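Local coordinates for beta-glucosidase (Pseudoalteromonas sp., PDB 3F95), which probably hydrolyses beta-glucosidic bonds as a whole enzyme, this piece being the extra C-terminal beta-sandwich domain of an exo-1,3/1,4-beta-glucanase, at residues A[66-71]-A[155-160]. Numbering follows the deposited sequence.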
loop_
_atom_site.group_PDB
_atom_site.type_symbol
_atom_site.label_atom_id
_atom_site.label_comp_id
_atom_site.label_asym_id
_atom_site.label_seq_id
_atom_site.Cartn_x
_atom_site.Cartn_y
_atom_site.Cartn_z
ATOM N N GLN A 66 -1.435 8.943 -14.453
ATOM C CA GLN A 66 -1.313 7.492 -14.406
ATOM C C GLN A 66 -0.001 6.994 -13.793
ATOM O O GLN A 66 1.075 7.283 -14.313
ATOM C CB GLN A 66 -1.451 6.925 -15.816
ATOM C CG GLN A 66 -1.375 5.417 -15.841
ATOM C CD GLN A 66 -2.594 4.742 -15.199
ATOM O OE1 GLN A 66 -3.695 5.295 -15.181
ATOM N NE2 GLN A 66 -2.394 3.542 -14.686
ATOM N N ALA A 67 -0.092 6.231 -12.701
ATOM C CA ALA A 67 1.111 5.740 -12.016
ATOM C C ALA A 67 0.723 4.686 -11.009
ATOM O O ALA A 67 -0.443 4.645 -10.588
ATOM C CB ALA A 67 1.822 6.876 -11.301
ATOM N N ALA A 68 1.688 3.813 -10.704
ATOM C CA ALA A 68 1.527 2.771 -9.678
ATOM C C ALA A 68 2.548 3.003 -8.573
ATOM O O ALA A 68 3.747 3.168 -8.825
ATOM C CB ALA A 68 1.712 1.398 -10.263
ATOM N N LEU A 69 2.053 2.996 -7.346
ATOM C CA LEU A 69 2.906 2.965 -6.173
ATOM C C LEU A 69 2.911 1.533 -5.666
ATOM O O LEU A 69 1.835 0.930 -5.533
ATOM C CB LEU A 69 2.307 3.820 -5.065
ATOM C CG LEU A 69 3.051 3.662 -3.734
ATOM C CD1 LEU A 69 4.454 4.368 -3.790
ATOM C CD2 LEU A 69 2.188 4.110 -2.578
ATOM N N SER A 70 4.093 0.990 -5.407
ATOM C CA SER A 70 4.183 -0.313 -4.736
ATOM C C SER A 70 5.047 -0.240 -3.488
ATOM O O SER A 70 5.993 0.573 -3.402
ATOM C CB SER A 70 4.774 -1.362 -5.695
ATOM O OG SER A 70 3.941 -1.521 -6.848
ATOM N N LEU A 71 4.717 -1.086 -2.511
ATOM C CA LEU A 71 5.641 -1.427 -1.462
ATOM C C LEU A 71 6.114 -2.831 -1.855
ATOM O O LEU A 71 5.314 -3.782 -1.903
ATOM C CB LEU A 71 4.930 -1.433 -0.101
ATOM C CG LEU A 71 5.749 -1.904 1.090
ATOM C CD1 LEU A 71 6.967 -1.032 1.323
ATOM C CD2 LEU A 71 4.830 -1.947 2.339
ATOM N N ARG A 155 0.175 -2.664 -4.189
ATOM C CA ARG A 155 0.330 -1.825 -5.362
ATOM C C ARG A 155 -0.935 -0.990 -5.477
ATOM O O ARG A 155 -2.047 -1.531 -5.415
ATOM C CB ARG A 155 0.537 -2.706 -6.601
ATOM C CG ARG A 155 0.684 -1.927 -7.900
ATOM C CD ARG A 155 0.623 -2.863 -9.123
ATOM N NE ARG A 155 1.552 -3.965 -9.004
ATOM C CZ ARG A 155 1.319 -5.209 -9.410
ATOM N NH1 ARG A 155 0.165 -5.547 -9.989
ATOM N NH2 ARG A 155 2.259 -6.117 -9.239
ATOM N N ILE A 156 -0.777 0.325 -5.574
ATOM C CA ILE A 156 -1.927 1.213 -5.774
ATOM C C ILE A 156 -1.727 1.930 -7.111
ATOM O O ILE A 156 -0.700 2.562 -7.338
ATOM C CB ILE A 156 -2.063 2.232 -4.624
ATOM C CG1 ILE A 156 -2.295 1.473 -3.291
ATOM C CG2 ILE A 156 -3.213 3.231 -4.920
ATOM C CD1 ILE A 156 -2.119 2.358 -2.071
ATOM N N THR A 157 -2.719 1.808 -7.979
ATOM C CA THR A 157 -2.690 2.413 -9.307
ATOM C C THR A 157 -3.859 3.380 -9.470
ATOM O O THR A 157 -5.018 3.049 -9.139
ATOM C CB THR A 157 -2.726 1.312 -10.384
ATOM O OG1 THR A 157 -1.658 0.381 -10.144
ATOM C CG2 THR A 157 -2.540 1.932 -11.773
ATOM N N SER A 158 -3.560 4.570 -9.993
ATOM C CA SER A 158 -4.572 5.612 -10.214
ATOM C C SER A 158 -4.000 6.696 -11.147
ATOM O O SER A 158 -2.814 6.649 -11.505
ATOM C CB SER A 158 -5.038 6.208 -8.872
ATOM O OG SER A 158 -6.189 7.070 -9.028
ATOM N N GLN A 159 -4.837 7.655 -11.542
ATOM C CA GLN A 159 -4.374 8.819 -12.314
ATOM C C GLN A 159 -4.454 10.079 -11.479
ATOM O O GLN A 159 -3.776 11.068 -11.747
ATOM C CB GLN A 159 -5.231 9.026 -13.572
ATOM C CG GLN A 159 -5.235 7.862 -14.517
ATOM C CD GLN A 159 -6.169 8.072 -15.685
ATOM O OE1 GLN A 159 -7.330 7.656 -15.649
ATOM N NE2 GLN A 159 -5.673 8.724 -16.727
ATOM N N ASN A 160 -5.307 10.074 -10.460
ATOM C CA ASN A 160 -5.495 11.274 -9.673
ATOM C C ASN A 160 -6.059 10.890 -8.308
ATOM O O ASN A 160 -7.174 10.376 -8.224
ATOM C CB ASN A 160 -6.454 12.224 -10.393
ATOM C CG ASN A 160 -6.410 13.596 -9.825
ATOM O OD1 ASN A 160 -6.884 13.832 -8.708
ATOM N ND2 ASN A 160 -5.825 14.525 -10.572
#
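Strands 67-71 and 155-158 run antiparallel at 168° with their axes 4.5 Å apart, and A67 with S158 and L69 with I156 are hydrogen-bonded pairs, each closed by two reciprocal N-H...O bonds. The pair at L69 is the shorter: I156 N lies 2.7 Å from L69 O, and L69 N lies 2.8 Å from I156 O. Between these pairs A68 faces T157 as a non-hydrogen-bonded pair, and A68 CA sends a CA-H...O contact of 3.2 Å to I156 O.

The face carrying A67, L69, I156 and S158 is buried. L69 and I156 both pack on W63 and on I165 of strand 161-171 in the other sheet, a place that suits branched aliphatic chains. The small A67 and S158 let W63 come close, with S158 against it and NE1 hydrogen-bonded to A67 O; the S158 hydroxyl bonds to the carbonyl of G101.

On the other face, the short methyl of A68 lies against the T157 hydroxyl, CB 3.5 Å from OG1. T157 CG2, anti to the backbone N, lies 3.3 Å from Q66 NE2, a van der Waals contact of methyl and amide. R155 starts extended (chi1 179°), laying CG 3.4 Å from S70 OG, which sits at the guanidinium edge, near its plane. D152 then takes R155 NE in a salt bridge and S70 OG in a weak hydrogen bond.

The chemistry thus divides by face, mainly aliphatic inside, with S158 satisfied by G101, and mostly polar and partly exposed on the other, though S70 is buried, within a domain resembling galactose-binding folds; D152 probably steadies the arginine beside the serine.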